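Side-chain contacts in AAR187Cp (Eremothecium gossypii, PDB 3ZIL), which probably regulates cohesin and the establishment of sister-chromatid cohesion through the all-helical Wap1 domain that makes up this chain: residues P114-E119 with E149-I154; A210-A215 with A245-S250; E220-E225 with V252-M257; G283-I288 with E299-F304. All coordinates share one frame; numbering follows the deposited sequence.

All four contacts join parts of one elongated, all-helical Wap1 domain, and no hydrogen bond crosses any of them. Contact 1 stands apart, its centre about 26 Å from that of contact 2, its nearest neighbour here. It is buried and brings two backbones close through alanines. Contact 2 is only partly buried, with L247 and Q212 at its outer side. Contacts 2 and 3 both use helix 248-261, one near its start and one in its middle. Contact 3 is buried, apart from the more open S254. All three touching residues of contact 4 are buried, and it meets that same helix: L255 CD1 lies 3.5 Å from L284 CD2.

Contact 1: residues P114-E119 with E149-I154; sequences PLATDE and EYALYI
A151 sets its CB against the end of helix 108-116. A151 CB lies 3.6 Å from L115 CB and also 3.6 Å from A116 N. It therefore touches backbone as well as side chain. A116 CB meets A151 CB more loosely, at 4.2 Å, and packs closer to L152 CD2, at 3.8 Å. The CG of L152 lies 3.8 Å from A116 O. Its chi1 of -73° sets CG beside its own backbone N, and the branch reaches the last turn of the other helix.

Small residues permit this closeness. The CA atoms of A116 and A151 are 4.9 Å apart. T117 then leaves helical geometry and turns the chain away. Outside the pair, L152 also packs on L172 of helix 168-178 and on L190 of helix 185-193. L115 touches K81. After the turn, D118 pairs with K81 and E119 with R178, both as salt bridges, which tie the following loop to its surroundings.

This is helix-to-helix packing within the Wap1 domain. No hydrogen bond crosses it, and all four touching residues are buried. The close fit implies that van der Waals contact carries the join, between aliphatic carbons and between these carbons and the backbone of A116.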
# COMPACT_ATOMS: atom_id res chain seq x y z
N PRO A 114 -6.51 7.36 -12.62
CA PRO A 114 -7.96 7.62 -12.60
C PRO A 114 -8.81 6.41 -12.56
O PRO A 114 -9.81 6.36 -11.79
CB PRO A 114 -8.20 8.37 -13.93
CG PRO A 114 -6.98 9.16 -14.08
CD PRO A 114 -5.86 8.18 -13.66
N LEU A 115 -8.54 5.44 -13.43
CA LEU A 115 -9.32 4.24 -13.38
C LEU A 115 -9.17 3.55 -12.01
O LEU A 115 -10.18 3.07 -11.40
CB LEU A 115 -8.85 3.26 -14.42
CG LEU A 115 -9.16 3.49 -15.91
CD1 LEU A 115 -8.49 2.32 -16.67
CD2 LEU A 115 -10.66 3.56 -15.97
N ALA A 116 -7.94 3.47 -11.51
CA ALA A 116 -7.71 2.76 -10.18
C ALA A 116 -8.53 3.26 -8.99
O ALA A 116 -8.75 2.50 -8.00
CB ALA A 116 -6.25 2.77 -9.81
N THR A 117 -8.89 4.55 -9.04
CA THR A 117 -9.51 5.30 -7.95
C THR A 117 -10.97 5.72 -8.21
O THR A 117 -11.53 6.49 -7.46
CB THR A 117 -8.64 6.53 -7.57
OG1 THR A 117 -8.36 7.30 -8.72
CG2 THR A 117 -7.30 6.09 -6.97
N ASP A 118 -11.60 5.15 -9.24
CA ASP A 118 -12.99 5.42 -9.49
C ASP A 118 -13.81 4.10 -9.43
O ASP A 118 -13.82 3.33 -10.41
CB ASP A 118 -13.10 6.09 -10.85
CG ASP A 118 -14.53 6.44 -11.22
OD1 ASP A 118 -15.51 6.26 -10.40
OD2 ASP A 118 -14.69 6.77 -12.36
N GLU A 119 -14.56 3.91 -8.35
CA GLU A 119 -15.35 2.69 -8.12
C GLU A 119 -16.63 2.58 -8.97
O GLU A 119 -17.29 1.55 -8.97
CB GLU A 119 -15.71 2.46 -6.62
CG GLU A 119 -14.63 2.66 -5.52
CD GLU A 119 -14.45 4.15 -5.09
OE1 GLU A 119 -14.30 5.01 -5.95
OE2 GLU A 119 -14.36 4.49 -3.90
N GLU A 149 -10.68 -2.24 -9.79
CA GLU A 149 -9.86 -3.40 -9.40
C GLU A 149 -8.91 -3.85 -10.52
O GLU A 149 -7.81 -4.25 -10.23
CB GLU A 149 -10.76 -4.63 -9.03
CG GLU A 149 -11.72 -4.31 -7.88
CD GLU A 149 -12.48 -5.51 -7.53
OE1 GLU A 149 -11.94 -6.38 -6.89
OE2 GLU A 149 -13.58 -5.64 -8.02
N TYR A 150 -9.36 -3.89 -11.80
CA TYR A 150 -8.44 -4.31 -12.82
C TYR A 150 -7.22 -3.32 -12.96
O TYR A 150 -6.13 -3.73 -13.22
CB TYR A 150 -9.16 -4.57 -14.17
CG TYR A 150 -8.69 -5.88 -14.83
CD1 TYR A 150 -7.35 -6.30 -14.70
CD2 TYR A 150 -9.58 -6.73 -15.53
CE1 TYR A 150 -6.90 -7.50 -15.25
CE2 TYR A 150 -9.13 -7.92 -16.09
CZ TYR A 150 -7.78 -8.31 -15.94
OH TYR A 150 -7.32 -9.47 -16.46
N ALA A 151 -7.45 -2.02 -12.84
CA ALA A 151 -6.44 -1.02 -13.05
C ALA A 151 -5.47 -1.04 -11.90
O ALA A 151 -4.24 -1.03 -12.13
CB ALA A 151 -7.09 0.34 -13.15
N LEU A 152 -5.97 -1.19 -10.66
CA LEU A 152 -5.04 -1.45 -9.48
C LEU A 152 -4.10 -2.68 -9.75
O LEU A 152 -2.88 -2.64 -9.55
CB LEU A 152 -5.85 -1.76 -8.20
CG LEU A 152 -6.56 -0.52 -7.57
CD1 LEU A 152 -7.59 -1.00 -6.56
CD2 LEU A 152 -5.55 0.45 -6.85
N TYR A 153 -4.75 -3.77 -10.21
CA TYR A 153 -4.03 -5.00 -10.54
C TYR A 153 -2.97 -4.81 -11.64
O TYR A 153 -1.86 -5.21 -11.48
CB TYR A 153 -5.00 -6.11 -10.97
CG TYR A 153 -4.31 -7.42 -11.23
CD1 TYR A 153 -3.94 -8.26 -10.16
CD2 TYR A 153 -3.99 -7.80 -12.53
CE1 TYR A 153 -3.32 -9.46 -10.38
CE2 TYR A 153 -3.34 -8.98 -12.76
CZ TYR A 153 -3.02 -9.80 -11.69
OH TYR A 153 -2.35 -10.98 -11.97
N ILE A 154 -3.34 -4.17 -12.76
CA ILE A 154 -2.39 -3.94 -13.79
C ILE A 154 -1.22 -3.13 -13.27
O ILE A 154 -0.05 -3.44 -13.58
CB ILE A 154 -3.02 -3.18 -15.00
CG1 ILE A 154 -4.14 -4.00 -15.60
CG2 ILE A 154 -1.89 -2.78 -15.97
CD1 ILE A 154 -3.57 -5.33 -16.17

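Contact 2: residues A210-A215 with A245-S250; sequences AFQTLA and ADLLPS
Q212 reaches L247 with the first carbons of its side chain. Q212 CB lies 3.9 Å from L247 CD1, and Q212 CG is closer to the same methyl, at 3.7 Å. The two side chains cross at about a right angle. Beyond CG the chain of Q212 stays extended, with chi2 170°, and carries the amide past the leucine. There NE2 is hydrogen-bonded to S244 OG, just before the second segment. The aliphatic part thus packs while the polar end is tied to the turn leading into L247.

The preceding residue, F211, makes the buried half of the contact. CG is anti to the backbone N, at chi1 170°, and the ring swings out to L248. F211 CZ is 3.6 Å from L248 CD2, which approaches obliquely. A215 CB lies 4.3 Å above one face of the F211 ring, toward its rim. Around them, F211 also packs on L231 and T235 of helix 225-235, and L248 on L241.

The contact joins helix 201-215 to the 3-10 segment 245-247 and the first part of the helix after it. Across it the touching atoms are all carbon, so cohesion here is apolar, with the amide's bond to S244 as a polar border.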
# COMPACT_ATOMS: atom_id res chain seq x y z
N ALA A 210 -2.48 12.44 2.62
CA ALA A 210 -2.69 11.02 2.67
C ALA A 210 -2.62 10.54 4.14
O ALA A 210 -3.40 9.67 4.58
CB ALA A 210 -1.60 10.28 1.84
N PHE A 211 -1.63 11.03 4.88
CA PHE A 211 -1.52 10.61 6.27
C PHE A 211 -2.82 11.03 7.08
O PHE A 211 -3.42 10.25 7.79
CB PHE A 211 -0.28 11.24 6.91
CG PHE A 211 -0.22 11.06 8.41
CD1 PHE A 211 0.18 9.87 8.97
CD2 PHE A 211 -0.67 12.12 9.28
CE1 PHE A 211 0.20 9.70 10.35
CE2 PHE A 211 -0.62 11.96 10.67
CZ PHE A 211 -0.22 10.74 11.21
N GLN A 212 -3.28 12.24 6.88
CA GLN A 212 -4.50 12.67 7.59
C GLN A 212 -5.68 11.79 7.16
O GLN A 212 -6.57 11.49 7.97
CB GLN A 212 -4.74 14.12 7.28
CG GLN A 212 -3.59 14.95 7.88
CD GLN A 212 -3.59 16.40 7.45
OE1 GLN A 212 -4.60 16.91 6.92
NE2 GLN A 212 -2.43 17.10 7.62
N THR A 213 -5.68 11.33 5.90
CA THR A 213 -6.77 10.50 5.50
C THR A 213 -6.70 9.16 6.17
O THR A 213 -7.72 8.69 6.69
CB THR A 213 -6.81 10.32 4.01
OG1 THR A 213 -7.03 11.61 3.45
CG2 THR A 213 -7.92 9.42 3.60
N LEU A 214 -5.54 8.54 6.17
CA LEU A 214 -5.41 7.18 6.72
C LEU A 214 -5.57 7.25 8.23
O LEU A 214 -6.16 6.37 8.84
CB LEU A 214 -4.06 6.56 6.32
CG LEU A 214 -3.84 6.37 4.82
CD1 LEU A 214 -2.45 5.74 4.71
CD2 LEU A 214 -4.90 5.41 4.24
N ALA A 215 -5.08 8.33 8.83
CA ALA A 215 -5.17 8.46 10.31
C ALA A 215 -6.66 8.66 10.74
O ALA A 215 -7.00 8.37 11.90
CB ALA A 215 -4.32 9.61 10.77
N ALA A 245 -0.01 17.69 13.13
CA ALA A 245 0.35 17.44 14.55
C ALA A 245 -0.89 17.29 15.43
O ALA A 245 -0.80 16.59 16.44
CB ALA A 245 1.22 18.52 15.13
N ASP A 246 -1.99 17.96 15.07
CA ASP A 246 -3.17 18.00 15.92
C ASP A 246 -3.93 16.64 15.91
O ASP A 246 -4.76 16.37 16.78
CB ASP A 246 -4.09 19.11 15.49
CG ASP A 246 -4.44 19.06 13.97
OD1 ASP A 246 -3.62 19.43 13.09
OD2 ASP A 246 -5.58 18.64 13.69
N LEU A 247 -3.63 15.80 14.92
CA LEU A 247 -4.18 14.42 14.83
C LEU A 247 -3.38 13.35 15.60
O LEU A 247 -3.81 12.20 15.73
CB LEU A 247 -4.22 13.98 13.38
CG LEU A 247 -5.11 14.87 12.53
CD1 LEU A 247 -5.15 14.33 11.15
CD2 LEU A 247 -6.55 14.96 13.08
N LEU A 248 -2.20 13.69 16.07
CA LEU A 248 -1.27 12.63 16.58
C LEU A 248 -1.68 11.97 17.92
O LEU A 248 -1.59 10.73 18.04
CB LEU A 248 0.18 13.12 16.64
CG LEU A 248 0.78 13.57 15.29
CD1 LEU A 248 2.14 14.19 15.46
CD2 LEU A 248 0.73 12.51 14.18
N PRO A 249 -2.20 12.77 18.87
CA PRO A 249 -2.58 12.12 20.13
C PRO A 249 -3.69 11.14 19.88
O PRO A 249 -3.77 10.12 20.55
CB PRO A 249 -3.11 13.29 20.98
CG PRO A 249 -2.22 14.44 20.55
CD PRO A 249 -2.03 14.24 19.04
N SER A 250 -4.61 11.46 18.96
CA SER A 250 -5.68 10.54 18.69
C SER A 250 -5.16 9.22 18.08
O SER A 250 -5.57 8.07 18.43
CB SER A 250 -6.66 11.19 17.69
OG SER A 250 -7.76 10.34 17.74

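Contact 3: residues E220-E225 with V252-M257; sequences EKLTNE and VRSLAM
L222 lays its CD2 methyl against the CB of S254. The leucine sits in a short 3-10 turn between helix 201-215 and helix 225-235, within the all-helical Wap1 domain. The turn packs on the middle of helix 248-261. L222 CD2 and S254 CB are 3.4 Å apart, tighter than usual for two carbons. This closeness should be read with caution, because chi2 of L222 is 9°, nearly eclipsed, and the exact place of CD2 is less certain. The serine hydroxyl stands further off: S254 OG is 4.1 Å from L222 CD2. With chi1 at -59°, OG lies beside the backbone N of S254, and it makes a weak hydrogen bond to S250 O one turn back. The hydroxyl is thus turned to its own helix, and its methylene meets the leucine.

L255 joins from the next position on the helix. L255 CD2 lies 4.3 Å from L222 CG, a looser contact than the first. L222 and L255 are buried, and S254 is partly exposed. The hydrophobic side continues beyond the pair, with L222 also on L231 and L255 on L228, both of helix 225-235.

Polar bonds fix the turn. L222 O ties it to helix 272-289 by accepting from Q281 NE2, and N224, the N-cap of helix 225-235, takes the backbone N of V227 with its OD1. E220 O accepts two bonds from T223, one from the backbone N and one from the hydroxyl. The second bond, from T223 OG1 to E220 O, is 2.6 Å long and lies in the carbonyl plane, on a lone pair.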
# COMPACT_ATOMS: atom_id res chain seq x y z
N GLU A 220 -10.48 -0.25 13.27
CA GLU A 220 -10.22 -1.51 12.56
C GLU A 220 -9.04 -1.47 11.52
O GLU A 220 -8.23 -2.43 11.36
CB GLU A 220 -11.51 -1.90 11.84
CG GLU A 220 -11.33 -2.80 10.63
CD GLU A 220 -12.61 -3.53 10.27
OE1 GLU A 220 -13.58 -3.46 11.08
OE2 GLU A 220 -12.64 -4.19 9.20
N LYS A 221 -8.96 -0.36 10.78
CA LYS A 221 -7.93 -0.23 9.76
C LYS A 221 -6.56 -0.10 10.38
O LYS A 221 -5.55 -0.31 9.73
CB LYS A 221 -8.23 0.96 8.89
CG LYS A 221 -9.40 0.68 7.93
CD LYS A 221 -9.04 -0.25 6.75
CE LYS A 221 -10.15 -0.17 5.68
NZ LYS A 221 -11.45 -0.75 6.23
N LEU A 222 -6.51 0.27 11.65
CA LEU A 222 -5.24 0.26 12.34
C LEU A 222 -4.74 -1.14 12.66
O LEU A 222 -3.66 -1.31 13.27
CB LEU A 222 -5.31 1.17 13.59
CG LEU A 222 -4.95 2.68 13.53
CD1 LEU A 222 -4.73 3.31 12.14
CD2 LEU A 222 -5.85 3.53 14.44
N THR A 223 -5.49 -2.17 12.25
CA THR A 223 -5.00 -3.55 12.47
C THR A 223 -4.63 -4.15 11.10
O THR A 223 -4.42 -5.36 10.94
CB THR A 223 -6.04 -4.48 13.21
OG1 THR A 223 -7.24 -4.51 12.46
CG2 THR A 223 -6.38 -4.02 14.57
N ASN A 224 -4.68 -3.34 10.07
CA ASN A 224 -4.47 -3.88 8.72
C ASN A 224 -2.99 -3.63 8.41
O ASN A 224 -2.50 -2.50 8.48
CB ASN A 224 -5.43 -3.11 7.80
CG ASN A 224 -5.20 -3.38 6.34
OD1 ASN A 224 -4.15 -3.04 5.77
ND2 ASN A 224 -6.25 -3.87 5.67
N GLU A 225 -2.24 -4.69 8.13
CA GLU A 225 -0.80 -4.51 7.91
C GLU A 225 -0.49 -3.51 6.77
O GLU A 225 0.46 -2.72 6.89
CB GLU A 225 -0.10 -5.84 7.61
CG GLU A 225 -0.12 -6.77 8.78
CD GLU A 225 0.63 -8.07 8.45
OE1 GLU A 225 1.32 -8.15 7.40
OE2 GLU A 225 0.54 -9.02 9.26
N VAL A 252 -2.10 7.97 18.40
CA VAL A 252 -1.43 7.36 19.53
C VAL A 252 -2.42 6.63 20.47
O VAL A 252 -2.12 5.46 20.84
CB VAL A 252 -0.58 8.45 20.25
CG1 VAL A 252 -0.06 7.96 21.62
CG2 VAL A 252 0.62 8.80 19.35
N ARG A 253 -3.58 7.25 20.86
CA ARG A 253 -4.52 6.49 21.75
C ARG A 253 -4.90 5.19 21.15
O ARG A 253 -4.82 4.20 21.85
CB ARG A 253 -5.89 7.16 22.08
CG ARG A 253 -5.78 8.55 22.57
CD ARG A 253 -7.05 9.15 23.24
NE ARG A 253 -6.53 10.44 23.70
CZ ARG A 253 -6.62 11.60 23.05
NH1 ARG A 253 -7.35 11.73 21.92
NH2 ARG A 253 -6.03 12.66 23.56
N SER A 254 -5.42 5.24 19.89
CA SER A 254 -5.83 4.04 19.18
C SER A 254 -4.77 2.99 19.16
O SER A 254 -5.05 1.81 19.50
CB SER A 254 -6.26 4.37 17.75
OG SER A 254 -7.32 5.29 17.89
N LEU A 255 -3.56 3.38 18.78
CA LEU A 255 -2.47 2.43 18.71
C LEU A 255 -2.14 1.91 20.11
O LEU A 255 -1.91 0.65 20.27
CB LEU A 255 -1.19 3.03 18.06
CG LEU A 255 -1.36 3.31 16.55
CD1 LEU A 255 -0.22 4.25 16.08
CD2 LEU A 255 -1.34 2.01 15.78
N ALA A 256 -2.10 2.82 21.12
CA ALA A 256 -1.73 2.32 22.46
C ALA A 256 -2.84 1.34 23.04
O ALA A 256 -2.54 0.42 23.80
CB ALA A 256 -1.38 3.47 23.40
N MET A 257 -4.07 1.45 22.58
CA MET A 257 -5.09 0.61 23.16
C MET A 257 -5.04 -0.74 22.50
O MET A 257 -5.04 -1.77 23.17
CB MET A 257 -6.47 1.23 23.04
CG MET A 257 -6.73 2.19 24.21
SD MET A 257 -7.91 3.42 23.68
CE MET A 257 -8.61 3.94 25.26

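Contact 4: residues G283-I288 with E299-F304; sequences GLLLNI and EELTNF
L285 and F304 both hold CG beside their backbone N, at chi1 -74° and -85°. From there the two side chains approach each other from opposite directions. They join helix 272-289 to the short, weakly bonded helix about 299-302 and the residues that follow it. Both belong to the all-helical Wap1 domain, and only ten residues separate the two segments.

The methyls of L285 divide their work. L285 CD1 reaches the far end of the ring and lies 3.9 Å from F304 CZ, in an oblique approach. L285 CD2 faces the other partner, 4.3 Å from L301 CD1. L301 also packs inside its own segment: its CD1 sits 3.3 Å above one face of the F304 ring, toward the rim. The three side chains therefore form one small buried cluster.

More of the domain surrounds it. F304 stacks on the ring of F326 and touches L282, while L301 packs on V289 and on S333 of helix 321-336. Within the short helix, a side chain reinforces the turn. T302 OG1 gives a hydrogen bond of 2.6 Å to E299 O, in the carbonyl plane and at a C=O...donor angle of 144°.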
# COMPACT_ATOMS: atom_id res chain seq x y z
N GLY A 283 6.26 0.14 15.68
CA GLY A 283 7.08 0.88 14.72
C GLY A 283 6.34 2.18 14.41
O GLY A 283 6.96 3.25 14.34
N LEU A 284 5.01 2.12 14.28
CA LEU A 284 4.31 3.39 13.96
C LEU A 284 4.31 4.34 15.19
O LEU A 284 4.62 5.53 15.05
CB LEU A 284 2.91 3.14 13.39
CG LEU A 284 2.07 4.38 13.20
CD1 LEU A 284 2.75 5.32 12.21
CD2 LEU A 284 0.68 4.01 12.73
N LEU A 285 3.95 3.81 16.38
CA LEU A 285 4.20 4.55 17.61
C LEU A 285 5.60 5.23 17.67
O LEU A 285 5.69 6.44 17.99
CB LEU A 285 3.98 3.70 18.84
CG LEU A 285 2.46 3.49 19.06
CD1 LEU A 285 2.18 2.34 20.02
CD2 LEU A 285 1.87 4.81 19.56
N LEU A 286 6.64 4.45 17.42
CA LEU A 286 8.02 4.92 17.50
C LEU A 286 8.27 6.13 16.58
O LEU A 286 8.90 7.13 17.01
CB LEU A 286 9.01 3.77 17.20
CG LEU A 286 10.53 4.16 17.33
CD1 LEU A 286 10.88 4.46 18.78
CD2 LEU A 286 11.44 3.03 16.82
N ASN A 287 7.78 6.02 15.34
CA ASN A 287 7.84 7.08 14.38
C ASN A 287 7.21 8.35 14.96
O ASN A 287 7.75 9.43 14.83
CB ASN A 287 7.21 6.67 13.04
CG ASN A 287 8.28 6.45 11.95
OD1 ASN A 287 9.49 6.36 12.26
ND2 ASN A 287 7.85 6.34 10.68
N ILE A 288 6.11 8.20 15.66
CA ILE A 288 5.38 9.42 16.14
C ILE A 288 6.03 9.87 17.45
O ILE A 288 6.36 11.08 17.60
CB ILE A 288 3.87 9.11 16.39
CG1 ILE A 288 3.16 8.72 15.07
CG2 ILE A 288 3.12 10.29 17.04
CD1 ILE A 288 1.88 7.95 15.29
N GLU A 299 -1.88 10.45 27.41
CA GLU A 299 -2.16 9.62 28.60
C GLU A 299 -2.28 8.10 28.39
O GLU A 299 -1.73 7.35 29.19
CB GLU A 299 -3.36 10.16 29.40
CG GLU A 299 -4.54 9.19 29.48
CD GLU A 299 -5.74 9.77 30.21
OE1 GLU A 299 -5.57 10.68 31.05
OE2 GLU A 299 -6.86 9.29 29.93
N GLU A 300 -2.97 7.61 27.36
CA GLU A 300 -3.09 6.12 27.21
C GLU A 300 -1.75 5.43 26.92
O GLU A 300 -1.64 4.24 27.15
CB GLU A 300 -4.11 5.63 26.12
CG GLU A 300 -5.57 5.65 26.52
CD GLU A 300 -6.23 6.98 26.13
OE1 GLU A 300 -5.57 8.06 26.19
OE2 GLU A 300 -7.41 6.93 25.72
N LEU A 301 -0.77 6.16 26.38
CA LEU A 301 0.49 5.52 26.08
C LEU A 301 1.22 5.27 27.41
O LEU A 301 1.99 4.30 27.55
CB LEU A 301 1.32 6.36 25.07
CG LEU A 301 2.61 5.77 24.51
CD1 LEU A 301 2.39 4.42 23.85
CD2 LEU A 301 3.24 6.77 23.55
N THR A 302 0.94 6.12 28.40
CA THR A 302 1.55 5.95 29.71
C THR A 302 0.96 4.74 30.45
O THR A 302 1.55 4.26 31.41
CB THR A 302 1.43 7.18 30.59
OG1 THR A 302 0.09 7.25 31.10
CG2 THR A 302 1.77 8.48 29.84
N ASN A 303 -0.18 4.22 30.00
CA ASN A 303 -0.67 2.95 30.54
C ASN A 303 0.14 1.80 30.07
O ASN A 303 -0.16 0.65 30.44
CB ASN A 303 -2.06 2.67 30.08
CG ASN A 303 -3.04 3.62 30.66
OD1 ASN A 303 -2.80 4.22 31.71
ND2 ASN A 303 -4.14 3.81 29.97
N PHE A 304 1.12 2.06 29.21
CA PHE A 304 2.16 1.05 28.92
C PHE A 304 2.96 0.83 30.25
O PHE A 304 3.66 -0.20 30.39
CB PHE A 304 3.14 1.54 27.83
CG PHE A 304 2.71 1.31 26.37
CD1 PHE A 304 1.40 1.07 26.01
CD2 PHE A 304 3.69 1.40 25.33
CE1 PHE A 304 1.06 0.90 24.66
CE2 PHE A 304 3.36 1.19 23.99
CZ PHE A 304 2.04 0.95 23.65